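Local structure of uncharacterized protein (Klebsiella pneumoniae, 2A2L) at residues Q19-V24 and L48-D53; F37-V40 and T46-I49; K66-C71 and L95-R100; T81-V84 and S89-G92; L108-N113 and D139-L144. The protein is of unknown function but belongs to the HbpS-like family, named for haem-degrading proteins, and assembles from eight copies of the chain. All blocks are in the same frame, centred on the assembly; numbering follows the deposited sequence.

In the fold
Interactions 1, 2, 3 and 5 are buried; interaction 4 is only partly buried and lies far from the chain centre. Interaction 2 pairs two strands of the antiparallel sheet through backbone bonds. Interactions 1 and 5 pack helices 14-30 and 127-143 against strands at the edges of the sheet within the chain. They meet where Met20 touches Phe141, and their contacts are mostly apolar. Interaction 3 joins the long loop before strand 107-111 to helix 59-72, which also reaches Val40 of interaction 2; here a cation stacks on an indole. Interaction 4 lies wholly within that loop and relies on one backbone bond and small apolar contacts.

Interaction 1 of 5, residues Q19-V24 and L48-D53; sequences QMAAAV and LIQRMD
Ala21 of helix 14-30 meets the side chains of Leu48 and Gln50 on strand 46-51. Ala21 CB points toward the strand and is met by both side chains. Ala21 CB lies 4.3 Å from Leu48 CD2 and 3.8 Å from Gln50 NE2. Gln50 is fully stretched up to its amide: CG is anti to the backbone N (chi1 178°) and chi2 is again near 180°. This carries the amide from the strand to the helix surface. Gln50 NE2 also comes within 3.8 Å of Ala21 O, but no hydrogen bond forms there. The amide finds its polar partner across the subunit interface, where OE1 bonds NE2 of Gln18 of the second subunit. The setting is a helix laid on one face of an antiparallel sheet. Leu48, Gln50 and Met52 all send their CB toward the helix, while the helix offers Ala21 and Val24, one turn apart. Leu48 and Gln50 also pair with a strand of the second subunit, which continues the sheet. Met52 lies just beyond the end of the strand. Its chain extends through chi2 (164°) and brings the terminal methyl to the last turn of the segment. Met52 CE approaches Val24 CG1 at 4.5 Å and Val24 O at 4.3 Å. Glu25 and Ala28 of the same helix also touch Met52, and Glu25 touches Gln50.

Interaction 2 of 5, residues F37-V40 and T46-I49; sequences FSVV and TLLI
Val39 and Leu48 face each other as an antiparallel hydrogen-bonded pair. Val39 N donates to Leu48 O at 2.9 Å, with an N-H...O angle of 164°. Val39 O takes two bonds in return. Leu48 N reaches Val39 O at 3.1 Å and Leu47 N reaches it at 2.9 Å, both in the carbonyl plane. Two successive residues facing one partner make this a classic beta bulge, and the register shifts by one before Val40 pairs with Thr46. Two CA-H...O contacts support the ladder: Ile49 CA to Phe37 O at 3.4 Å, and Ser38 CA to Leu48 O at 3.2 Å. The side chains add a looser layer. Leu47 CD1 comes to 4.2 Å from Val39 CG1, the two chains crossing obliquely. Leu48 CD2 approaches the Phe37 ring from an oblique direction. On the other side of the sheet, Ser38 OG sits 3.7 Å from Ile49 CG1. The hydroxyl lies beside its own backbone N (chi1 -53°) and hydrogen-bonds Ser63 OG of helix 59-72. That helix also meets Val40 and Ile49 through Leu64, while helix 14-30 meets Phe37 and Val39. Strand 116-123 continues the sheet beyond strand 36-41. The bonds across the hairpin are all made by backbone atoms, and the two on Val39 O keep the extra residue of the bulge within the hydrogen-bonding network.

Interaction 3 of 5, residues K66-C71 and L95-R100; sequences KAWSAC and LTNQQR
The indole of Trp68 carries the guanidinium of Arg100 over one face. The two groups are nearly parallel, with planes at 18° and centres 3.8 Å apart. CZ of Arg100 stands above the five-membered ring, 16° off its normal, which makes a cation-pi contact. Arg100 NH1 sits over the rim, 3.5 Å from Trp68 CD1, and Arg100 NH2 lies 3.6 Å from Trp68 CB. The bend of the Arg100 chain at chi3 (81°) turns the guanidinium onto the ring, while Arg100 CB touches the six-membered part, 3.6 Å from Trp68 CZ3. At the ring edge, near its plane, Asn97 OD1 approaches Trp68 CH2 at 3.7 Å. The amide is turned well away from the indole plane. Asn97 ND2 bonds Thr96 OG1 at 3.0 Å and also Ser58 O of the fifth subunit. The position of the guanidinium is further fixed by a bond from Arg100 NE to Asn65 OD1, a second-shell link to the same helix. Beside the stack, Ser69 OG lies 2.9 Å from Arg100 O. That hydroxyl is hydrogen-bonded to Asn65 O and to Ile102 N. The stacked pair thus joins helix 59-72 to the long loop before strand 107-111. Trp68 packs on Ser58 of the fifth subunit, so this is a cation-pi stack that ties a loop to a helix, beside the interface with the fifth subunit.

Interaction 4 of 5, residues T81-V84 and S89-G92; sequences TSAV and SLYG
This is a short-range turn contact within the long loop between helix 59-72 and strand 107-111. Residues 81-83 have helical backbone angles without the regular bonds, and the chain then folds back so that 89-92 lies beside Ala83 and Val84. One backbone bond closes the turn: Leu90 N donates to Ala83 O at 3.0 Å. It is bent, with an N-H...O angle of 131°, and the donor is tilted from the carbonyl plane. Tyr91 N is also near that oxygen, but at a poor angle. Two apolar contacts flank the bond. Leu90 CD1 touches Ala83 CB at 3.8 Å, and Val84 CG1 lies 4.4 Å from Leu90 CB. In Leu90, chi1 (-69°) sets CG beside the backbone N, and chi2 (155°) then places CD1 against the alanine methyl. Val84 CG1 also comes near the backbone, 3.8 Å from Leu90 O. The side of the turn that bears Ser89 and Leu90 meets Val127 of the fifth subunit. Tyr91 packs on Gln85 of that subunit and on Tyr91 of the fourth subunit, so the loop takes part in the assembly. Val84 O has a hydrogen-bond partner in Gln94 NE2 of the same chain. The same carbonyl oxygen lies in the plane of the Tyr91 ring, at its edge, with Val84 O only 3.3 Å from Tyr91 CD1.

Interaction 5 of 5, residues L108-N113 and D139-L144; sequences LPVIFN and DCFSAL
Val110, near the end of strand 107-111, and Phe112, just past it, close on the ring of Phe141 from helix 127-143. The aromatic contact is a T-shaped pair. Phe141 turns its edge to the face of Phe112, with centroids 5.3 Å apart and planes at 79°. CZ of Phe141 stands over the Phe112 ring toward its rim, 3.9 Å from Phe112 CG. Phe141 CE2 is the other atom of the approaching edge, 3.8 Å from Phe112 CD1. Beneath the opposite face of Phe112 lies the amide oxygen of its neighbour Asn113. A second kind of contact is CH-pi. Val110 CG1 sits over one face of Phe141, 3.8 Å from the Phe141 ring centroid and 17° off the normal. This branch is anti to the valine backbone N (chi1 -180°), which sends it toward the helix. Phe141 CG is likewise anti to its backbone N, so the ring reaches across to the strand and meets both partners at once. Around them the packing is also apolar. Ile117 of the neighbouring strand 116-123 touches Val110, Phe112 and Phe141, and Ile12 touches Val110 and Phe141. Met20 of helix 14-30 meets Phe141 as well. The charged element comes from outside the chain: Lys5 of the third subunit makes a cation-pi contact with Phe141 and hydrogen-bonds Phe141 O and Leu144 O. The arrangement is a helix packed on a strand at one edge of the chain's own antiparallel sheet, in an alpha+beta domain, consistent with the placing of this family in the GAF clan.

Interaction 1 of 5, residues Q19-V24 and L48-D53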
# COMPACT_ATOMS: atom_id res chain seq x y z
N GLN A 19 29.90 -4.34 -14.92
CA GLN A 19 30.93 -3.55 -15.53
C GLN A 19 30.56 -2.07 -15.60
O GLN A 19 31.38 -1.22 -15.25
CB GLN A 19 31.26 -4.09 -16.93
CG GLN A 19 31.79 -5.52 -16.94
CD GLN A 19 33.02 -5.74 -16.04
OE1 GLN A 19 34.11 -5.19 -16.28
NE2 GLN A 19 32.85 -6.56 -15.01
N MET A 20 29.33 -1.77 -16.03
CA MET A 20 28.81 -0.38 -15.98
C MET A 20 28.68 0.22 -14.58
O MET A 20 28.69 1.43 -14.42
CB MET A 20 27.46 -0.25 -16.69
CG MET A 20 27.29 -1.06 -17.96
SD MET A 20 25.53 -1.31 -18.29
CE MET A 20 25.30 0.06 -19.31
N ALA A 21 28.56 -0.63 -13.58
CA ALA A 21 28.63 -0.17 -12.20
C ALA A 21 30.00 0.44 -11.90
O ALA A 21 30.09 1.42 -11.15
CB ALA A 21 28.31 -1.30 -11.23
N ALA A 22 31.06 -0.12 -12.48
CA ALA A 22 32.40 0.29 -12.11
C ALA A 22 32.76 1.57 -12.84
O ALA A 22 33.46 2.42 -12.30
CB ALA A 22 33.41 -0.80 -12.41
N ALA A 23 32.26 1.68 -14.07
CA ALA A 23 32.44 2.88 -14.88
C ALA A 23 31.85 4.06 -14.12
O ALA A 23 32.56 5.01 -13.78
CB ALA A 23 31.74 2.71 -16.23
N VAL A 24 30.55 3.97 -13.86
CA VAL A 24 29.79 4.94 -13.09
C VAL A 24 30.47 5.31 -11.77
O VAL A 24 30.60 6.49 -11.45
CB VAL A 24 28.33 4.42 -12.85
CG1 VAL A 24 27.60 5.20 -11.76
CG2 VAL A 24 27.55 4.47 -14.15
N LEU A 48 20.73 -5.22 -10.87
CA LEU A 48 21.67 -4.64 -9.92
C LEU A 48 21.13 -3.35 -9.31
O LEU A 48 20.52 -2.54 -10.01
CB LEU A 48 23.00 -4.35 -10.61
CG LEU A 48 24.19 -4.05 -9.71
CD1 LEU A 48 25.39 -4.81 -10.25
CD2 LEU A 48 24.49 -2.56 -9.70
N ILE A 49 21.36 -3.18 -8.00
CA ILE A 49 21.32 -1.87 -7.34
C ILE A 49 22.56 -1.66 -6.48
O ILE A 49 22.85 -2.49 -5.64
CB ILE A 49 20.11 -1.74 -6.41
CG1 ILE A 49 18.82 -1.80 -7.21
CG2 ILE A 49 20.20 -0.48 -5.54
CD1 ILE A 49 17.56 -1.91 -6.32
N GLN A 50 23.27 -0.56 -6.69
CA GLN A 50 24.52 -0.29 -5.98
C GLN A 50 24.64 1.13 -5.45
O GLN A 50 24.64 2.09 -6.22
CB GLN A 50 25.69 -0.57 -6.90
CG GLN A 50 27.01 -0.29 -6.27
CD GLN A 50 28.15 -0.75 -7.12
OE1 GLN A 50 28.42 -1.94 -7.20
NE2 GLN A 50 28.83 0.20 -7.78
N ARG A 51 24.75 1.25 -4.12
CA ARG A 51 24.75 2.55 -3.46
C ARG A 51 26.11 2.92 -2.85
O ARG A 51 26.63 2.25 -1.96
CB ARG A 51 23.63 2.66 -2.41
CG ARG A 51 23.65 4.02 -1.70
CD ARG A 51 22.46 4.25 -0.76
NE ARG A 51 22.68 3.67 0.57
CZ ARG A 51 23.43 4.20 1.53
NH1 ARG A 51 24.07 5.35 1.34
NH2 ARG A 51 23.54 3.59 2.71
N MET A 52 26.70 3.99 -3.38
CA MET A 52 27.84 4.60 -2.75
C MET A 52 27.54 5.07 -1.31
O MET A 52 26.42 5.51 -1.00
CB MET A 52 28.38 5.76 -3.60
CG MET A 52 29.14 5.28 -4.83
SD MET A 52 29.38 6.54 -6.06
CE MET A 52 29.04 5.67 -7.53
N ASP A 53 28.54 4.95 -0.45
CA ASP A 53 28.32 4.99 0.98
C ASP A 53 27.91 6.38 1.47
O ASP A 53 27.31 6.50 2.54
CB ASP A 53 29.58 4.53 1.69
CG ASP A 53 29.97 3.09 1.32
OD1 ASP A 53 29.26 2.17 1.77
OD2 ASP A 53 30.97 2.91 0.60

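Interaction 2 of 5, residues F37-V40 and T46-I49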
# COMPACT_ATOMS: atom_id res chain seq x y z
N PHE A 37 23.41 3.48 -8.40
CA PHE A 37 23.30 2.98 -9.78
C PHE A 37 22.41 1.76 -9.80
O PHE A 37 22.55 0.86 -8.96
CB PHE A 37 24.67 2.60 -10.35
CG PHE A 37 24.64 2.12 -11.80
CD1 PHE A 37 24.15 2.96 -12.82
CD2 PHE A 37 25.13 0.85 -12.14
CE1 PHE A 37 24.13 2.54 -14.17
CE2 PHE A 37 25.14 0.40 -13.49
CZ PHE A 37 24.64 1.25 -14.51
N SER A 38 21.50 1.72 -10.77
CA SER A 38 20.65 0.55 -10.94
C SER A 38 20.63 0.13 -12.38
O SER A 38 20.83 0.96 -13.25
CB SER A 38 19.26 0.81 -10.43
OG SER A 38 19.33 1.29 -9.11
N VAL A 39 20.43 -1.18 -12.61
CA VAL A 39 20.21 -1.74 -13.94
C VAL A 39 19.09 -2.76 -13.84
O VAL A 39 19.11 -3.62 -12.97
CB VAL A 39 21.44 -2.52 -14.52
CG1 VAL A 39 21.14 -2.99 -15.98
CG2 VAL A 39 22.70 -1.67 -14.52
N VAL A 40 18.13 -2.65 -14.74
CA VAL A 40 17.08 -3.66 -14.86
C VAL A 40 17.29 -4.45 -16.14
O VAL A 40 17.81 -3.92 -17.13
CB VAL A 40 15.67 -3.01 -14.83
CG1 VAL A 40 15.39 -2.41 -13.43
CG2 VAL A 40 15.51 -1.94 -15.93
N THR A 46 14.93 -6.13 -11.73
CA THR A 46 16.11 -5.69 -11.07
C THR A 46 17.22 -6.69 -11.32
O THR A 46 17.08 -7.87 -11.01
CB THR A 46 15.85 -5.58 -9.56
OG1 THR A 46 14.59 -4.95 -9.35
CG2 THR A 46 16.92 -4.79 -8.88
N LEU A 47 18.31 -6.23 -11.92
CA LEU A 47 19.54 -7.02 -11.98
C LEU A 47 20.45 -6.52 -10.87
O LEU A 47 20.87 -7.30 -10.03
CB LEU A 47 20.25 -6.85 -13.33
CG LEU A 47 19.69 -7.53 -14.57
CD1 LEU A 47 20.45 -7.09 -15.83
CD2 LEU A 47 19.75 -9.03 -14.41
N LEU A 48 20.73 -5.22 -10.87
CA LEU A 48 21.67 -4.64 -9.92
C LEU A 48 21.13 -3.35 -9.31
O LEU A 48 20.52 -2.54 -10.01
CB LEU A 48 23.00 -4.35 -10.61
CG LEU A 48 24.19 -4.05 -9.71
CD1 LEU A 48 25.39 -4.81 -10.25
CD2 LEU A 48 24.49 -2.56 -9.70
N ILE A 49 21.36 -3.18 -8.00
CA ILE A 49 21.32 -1.87 -7.34
C ILE A 49 22.56 -1.66 -6.48
O ILE A 49 22.85 -2.49 -5.64
CB ILE A 49 20.11 -1.74 -6.41
CG1 ILE A 49 18.82 -1.80 -7.21
CG2 ILE A 49 20.20 -0.48 -5.54
CD1 ILE A 49 17.56 -1.91 -6.32

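Interaction 3 of 5, residues K66-C71 and L95-R100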
# COMPACT_ATOMS: atom_id res chain seq x y z
N LYS A 66 13.95 4.92 -12.06
CA LYS A 66 14.46 5.54 -13.28
C LYS A 66 14.82 4.48 -14.28
O LYS A 66 14.55 4.65 -15.44
CB LYS A 66 15.68 6.43 -13.00
CG LYS A 66 15.34 7.74 -12.30
CD LYS A 66 16.59 8.48 -11.87
CE LYS A 66 16.34 9.96 -11.60
NZ LYS A 66 17.62 10.61 -11.17
N ALA A 67 15.40 3.37 -13.83
CA ALA A 67 15.77 2.30 -14.76
C ALA A 67 14.50 1.66 -15.30
O ALA A 67 14.31 1.51 -16.51
CB ALA A 67 16.69 1.25 -14.10
N TRP A 68 13.61 1.30 -14.38
CA TRP A 68 12.35 0.68 -14.75
C TRP A 68 11.51 1.59 -15.64
O TRP A 68 10.84 1.10 -16.55
CB TRP A 68 11.57 0.22 -13.52
CG TRP A 68 10.24 -0.39 -13.85
CD1 TRP A 68 9.97 -1.72 -14.06
CD2 TRP A 68 9.00 0.31 -13.99
NE1 TRP A 68 8.64 -1.88 -14.34
CE2 TRP A 68 8.02 -0.66 -14.31
CE3 TRP A 68 8.63 1.66 -13.93
CZ2 TRP A 68 6.69 -0.32 -14.55
CZ3 TRP A 68 7.30 2.00 -14.18
CH2 TRP A 68 6.34 1.01 -14.48
N SER A 69 11.57 2.90 -15.40
CA SER A 69 10.88 3.87 -16.26
C SER A 69 11.51 3.97 -17.64
O SER A 69 10.82 3.95 -18.66
CB SER A 69 10.85 5.25 -15.60
OG SER A 69 9.96 5.28 -14.50
N ALA A 70 12.84 4.08 -17.67
CA ALA A 70 13.58 4.07 -18.91
C ALA A 70 13.36 2.83 -19.80
O ALA A 70 13.30 2.93 -21.03
CB ALA A 70 15.04 4.26 -18.63
N CYS A 71 13.23 1.66 -19.17
CA CYS A 71 12.98 0.41 -19.89
C CYS A 71 11.52 0.32 -20.29
O CYS A 71 11.21 -0.13 -21.38
CB CYS A 71 13.31 -0.80 -19.01
SG CYS A 71 13.01 -2.41 -19.80
N LEU A 95 1.51 9.88 -11.47
CA LEU A 95 0.68 9.31 -10.43
C LEU A 95 0.35 7.85 -10.68
O LEU A 95 -0.07 7.13 -9.78
CB LEU A 95 -0.58 10.14 -10.25
CG LEU A 95 -0.26 11.53 -9.70
CD1 LEU A 95 -1.49 12.41 -9.76
CD2 LEU A 95 0.23 11.43 -8.25
N THR A 96 0.57 7.40 -11.91
CA THR A 96 0.28 6.02 -12.28
C THR A 96 1.40 5.05 -11.89
O THR A 96 2.46 5.48 -11.43
CB THR A 96 -0.04 5.89 -13.77
OG1 THR A 96 1.17 5.77 -14.53
CG2 THR A 96 -0.83 7.08 -14.23
N ASN A 97 1.14 3.75 -12.03
CA ASN A 97 2.11 2.71 -11.74
C ASN A 97 2.75 2.75 -10.36
O ASN A 97 3.97 2.59 -10.24
CB ASN A 97 3.18 2.70 -12.81
CG ASN A 97 2.69 2.15 -14.08
OD1 ASN A 97 2.69 0.95 -14.26
ND2 ASN A 97 2.22 3.02 -14.97
N GLN A 98 1.94 3.02 -9.34
CA GLN A 98 2.40 3.15 -7.96
C GLN A 98 3.47 4.25 -7.81
O GLN A 98 4.33 4.18 -6.93
CB GLN A 98 2.89 1.79 -7.42
CG GLN A 98 1.78 0.81 -7.01
CD GLN A 98 0.82 0.48 -8.16
OE1 GLN A 98 1.25 0.05 -9.23
NE2 GLN A 98 -0.47 0.71 -7.94
N GLN A 99 3.39 5.26 -8.68
CA GLN A 99 4.37 6.33 -8.77
C GLN A 99 5.80 5.85 -9.10
O GLN A 99 6.78 6.43 -8.63
CB GLN A 99 4.32 7.23 -7.53
CG GLN A 99 2.93 7.85 -7.24
CD GLN A 99 1.88 6.89 -6.59
OE1 GLN A 99 2.17 6.13 -5.64
NE2 GLN A 99 0.65 6.94 -7.10
N ARG A 100 5.93 4.81 -9.93
CA ARG A 100 7.26 4.29 -10.30
C ARG A 100 7.82 5.07 -11.47
O ARG A 100 9.03 4.96 -11.75
CB ARG A 100 7.20 2.81 -10.70
CG ARG A 100 7.01 1.85 -9.54
CD ARG A 100 7.36 0.42 -9.95
NE ARG A 100 8.80 0.20 -9.90
CZ ARG A 100 9.41 -0.90 -10.34
NH1 ARG A 100 8.68 -1.88 -10.86
NH2 ARG A 100 10.73 -1.00 -10.25

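Interaction 4 of 5, residues T81-V84 and S89-G92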
# COMPACT_ATOMS: atom_id res chain seq x y z
N THR A 81 9.71 14.70 -19.13
CA THR A 81 9.55 15.90 -18.31
C THR A 81 8.58 16.94 -18.90
O THR A 81 7.68 17.41 -18.20
CB THR A 81 10.92 16.57 -18.08
OG1 THR A 81 11.93 15.55 -17.92
CG2 THR A 81 10.88 17.49 -16.86
N SER A 82 8.75 17.29 -20.17
CA SER A 82 7.89 18.29 -20.82
C SER A 82 6.42 17.84 -20.99
O SER A 82 5.52 18.67 -21.01
CB SER A 82 8.47 18.70 -22.17
OG SER A 82 9.06 17.58 -22.82
N ALA A 83 6.20 16.54 -21.10
CA ALA A 83 4.85 16.02 -21.32
C ALA A 83 3.98 15.99 -20.05
O ALA A 83 2.75 15.93 -20.14
CB ALA A 83 4.91 14.62 -21.99
N VAL A 84 4.61 16.04 -18.89
CA VAL A 84 3.92 15.80 -17.62
C VAL A 84 3.67 17.05 -16.76
O VAL A 84 3.14 16.94 -15.66
CB VAL A 84 4.59 14.69 -16.79
CG1 VAL A 84 4.73 13.40 -17.62
CG2 VAL A 84 5.97 15.16 -16.29
N SER A 89 -0.12 17.32 -22.20
CA SER A 89 -0.96 16.17 -22.55
C SER A 89 -0.99 15.07 -21.47
O SER A 89 -2.07 14.62 -21.06
CB SER A 89 -0.54 15.59 -23.91
OG SER A 89 0.86 15.34 -23.94
N LEU A 90 0.19 14.67 -21.01
CA LEU A 90 0.32 13.53 -20.09
C LEU A 90 0.42 13.96 -18.62
O LEU A 90 0.90 13.19 -17.81
CB LEU A 90 1.52 12.64 -20.49
CG LEU A 90 1.39 11.85 -21.79
CD1 LEU A 90 2.72 11.50 -22.42
CD2 LEU A 90 0.57 10.58 -21.61
N TYR A 91 -0.04 15.16 -18.29
CA TYR A 91 -0.15 15.59 -16.88
C TYR A 91 -0.87 14.53 -16.06
O TYR A 91 -2.00 14.18 -16.37
CB TYR A 91 -0.92 16.92 -16.75
CG TYR A 91 -1.04 17.46 -15.32
CD1 TYR A 91 0.09 17.58 -14.49
CD2 TYR A 91 -2.28 17.87 -14.80
CE1 TYR A 91 -0.01 18.07 -13.18
CE2 TYR A 91 -2.38 18.40 -13.48
CZ TYR A 91 -1.24 18.48 -12.68
OH TYR A 91 -1.32 18.96 -11.39
N GLY A 92 -0.22 14.04 -15.01
CA GLY A 92 -0.78 12.98 -14.16
C GLY A 92 -0.21 11.59 -14.43
O GLY A 92 -0.52 10.65 -13.72

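Interaction 5 of 5, residues L108-N113 and D139-L144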
# COMPACT_ATOMS: atom_id res chain seq x y z
N LEU A 108 18.22 5.81 -18.36
CA LEU A 108 18.36 5.59 -19.81
C LEU A 108 18.05 4.15 -20.19
O LEU A 108 18.43 3.24 -19.47
CB LEU A 108 19.76 6.00 -20.30
CG LEU A 108 20.03 7.51 -20.35
CD1 LEU A 108 21.47 7.80 -20.62
CD2 LEU A 108 19.14 8.22 -21.37
N PRO A 109 17.32 3.93 -21.29
CA PRO A 109 17.25 2.58 -21.87
C PRO A 109 18.57 2.16 -22.53
O PRO A 109 19.33 3.00 -23.01
CB PRO A 109 16.16 2.73 -22.92
CG PRO A 109 16.25 4.16 -23.32
CD PRO A 109 16.51 4.89 -22.05
N VAL A 110 18.85 0.86 -22.50
CA VAL A 110 20.04 0.31 -23.15
C VAL A 110 19.62 -0.28 -24.49
O VAL A 110 18.80 -1.20 -24.52
CB VAL A 110 20.69 -0.80 -22.28
CG1 VAL A 110 21.93 -1.36 -22.97
CG2 VAL A 110 21.03 -0.30 -20.90
N ILE A 111 20.17 0.25 -25.57
CA ILE A 111 19.74 -0.13 -26.92
C ILE A 111 20.80 -0.97 -27.64
O ILE A 111 21.89 -0.48 -27.99
CB ILE A 111 19.40 1.11 -27.77
CG1 ILE A 111 18.18 1.83 -27.20
CG2 ILE A 111 19.21 0.73 -29.24
CD1 ILE A 111 18.37 3.33 -27.14
N PHE A 112 20.47 -2.22 -27.88
CA PHE A 112 21.36 -3.13 -28.58
C PHE A 112 20.60 -3.74 -29.75
O PHE A 112 19.56 -4.38 -29.55
CB PHE A 112 21.83 -4.22 -27.62
CG PHE A 112 23.13 -4.91 -28.03
CD1 PHE A 112 24.25 -4.18 -28.43
CD2 PHE A 112 23.23 -6.30 -27.95
CE1 PHE A 112 25.44 -4.81 -28.77
CE2 PHE A 112 24.43 -6.95 -28.29
CZ PHE A 112 25.53 -6.20 -28.70
N ASN A 113 21.11 -3.53 -30.97
CA ASN A 113 20.56 -4.13 -32.19
C ASN A 113 19.14 -3.62 -32.38
O ASN A 113 18.19 -4.41 -32.51
CB ASN A 113 20.59 -5.67 -32.16
CG ASN A 113 21.97 -6.24 -31.86
OD1 ASN A 113 23.00 -5.70 -32.31
ND2 ASN A 113 22.01 -7.35 -31.10
N ASP A 139 27.94 4.17 -22.59
CA ASP A 139 29.22 4.25 -23.28
C ASP A 139 30.19 3.13 -22.89
O ASP A 139 31.01 2.69 -23.71
CB ASP A 139 29.88 5.60 -23.01
CG ASP A 139 29.42 6.67 -23.96
OD1 ASP A 139 28.82 6.32 -25.00
OD2 ASP A 139 29.66 7.87 -23.67
N CYS A 140 30.11 2.68 -21.63
CA CYS A 140 30.86 1.51 -21.17
C CYS A 140 30.28 0.26 -21.84
O CYS A 140 31.02 -0.56 -22.40
CB CYS A 140 30.82 1.40 -19.64
SG CYS A 140 31.26 -0.22 -18.87
N PHE A 141 28.95 0.16 -21.83
CA PHE A 141 28.27 -1.02 -22.35
C PHE A 141 28.72 -1.28 -23.78
O PHE A 141 29.22 -2.37 -24.08
CB PHE A 141 26.74 -0.88 -22.29
CG PHE A 141 26.00 -1.95 -23.08
CD1 PHE A 141 25.90 -3.24 -22.59
CD2 PHE A 141 25.42 -1.65 -24.30
CE1 PHE A 141 25.24 -4.22 -23.31
CE2 PHE A 141 24.76 -2.63 -25.03
CZ PHE A 141 24.66 -3.91 -24.53
N SER A 142 28.58 -0.28 -24.63
CA SER A 142 28.75 -0.48 -26.07
C SER A 142 30.17 -0.87 -26.42
O SER A 142 30.41 -1.46 -27.47
CB SER A 142 28.32 0.77 -26.84
OG SER A 142 28.81 1.95 -26.25
N ALA A 143 31.10 -0.55 -25.52
CA ALA A 143 32.53 -0.85 -25.69
C ALA A 143 32.90 -2.31 -25.42
O ALA A 143 33.81 -2.87 -26.05
CB ALA A 143 33.37 0.08 -24.80
N LEU A 144 32.18 -2.92 -24.47
CA LEU A 144 32.42 -4.30 -24.02
C LEU A 144 32.54 -5.36 -25.13
O LEU A 144 31.79 -5.32 -26.11
CB LEU A 144 31.32 -4.72 -23.03
CG LEU A 144 31.51 -4.33 -21.56
CD1 LEU A 144 30.18 -4.10 -20.85
CD2 LEU A 144 32.32 -5.38 -20.85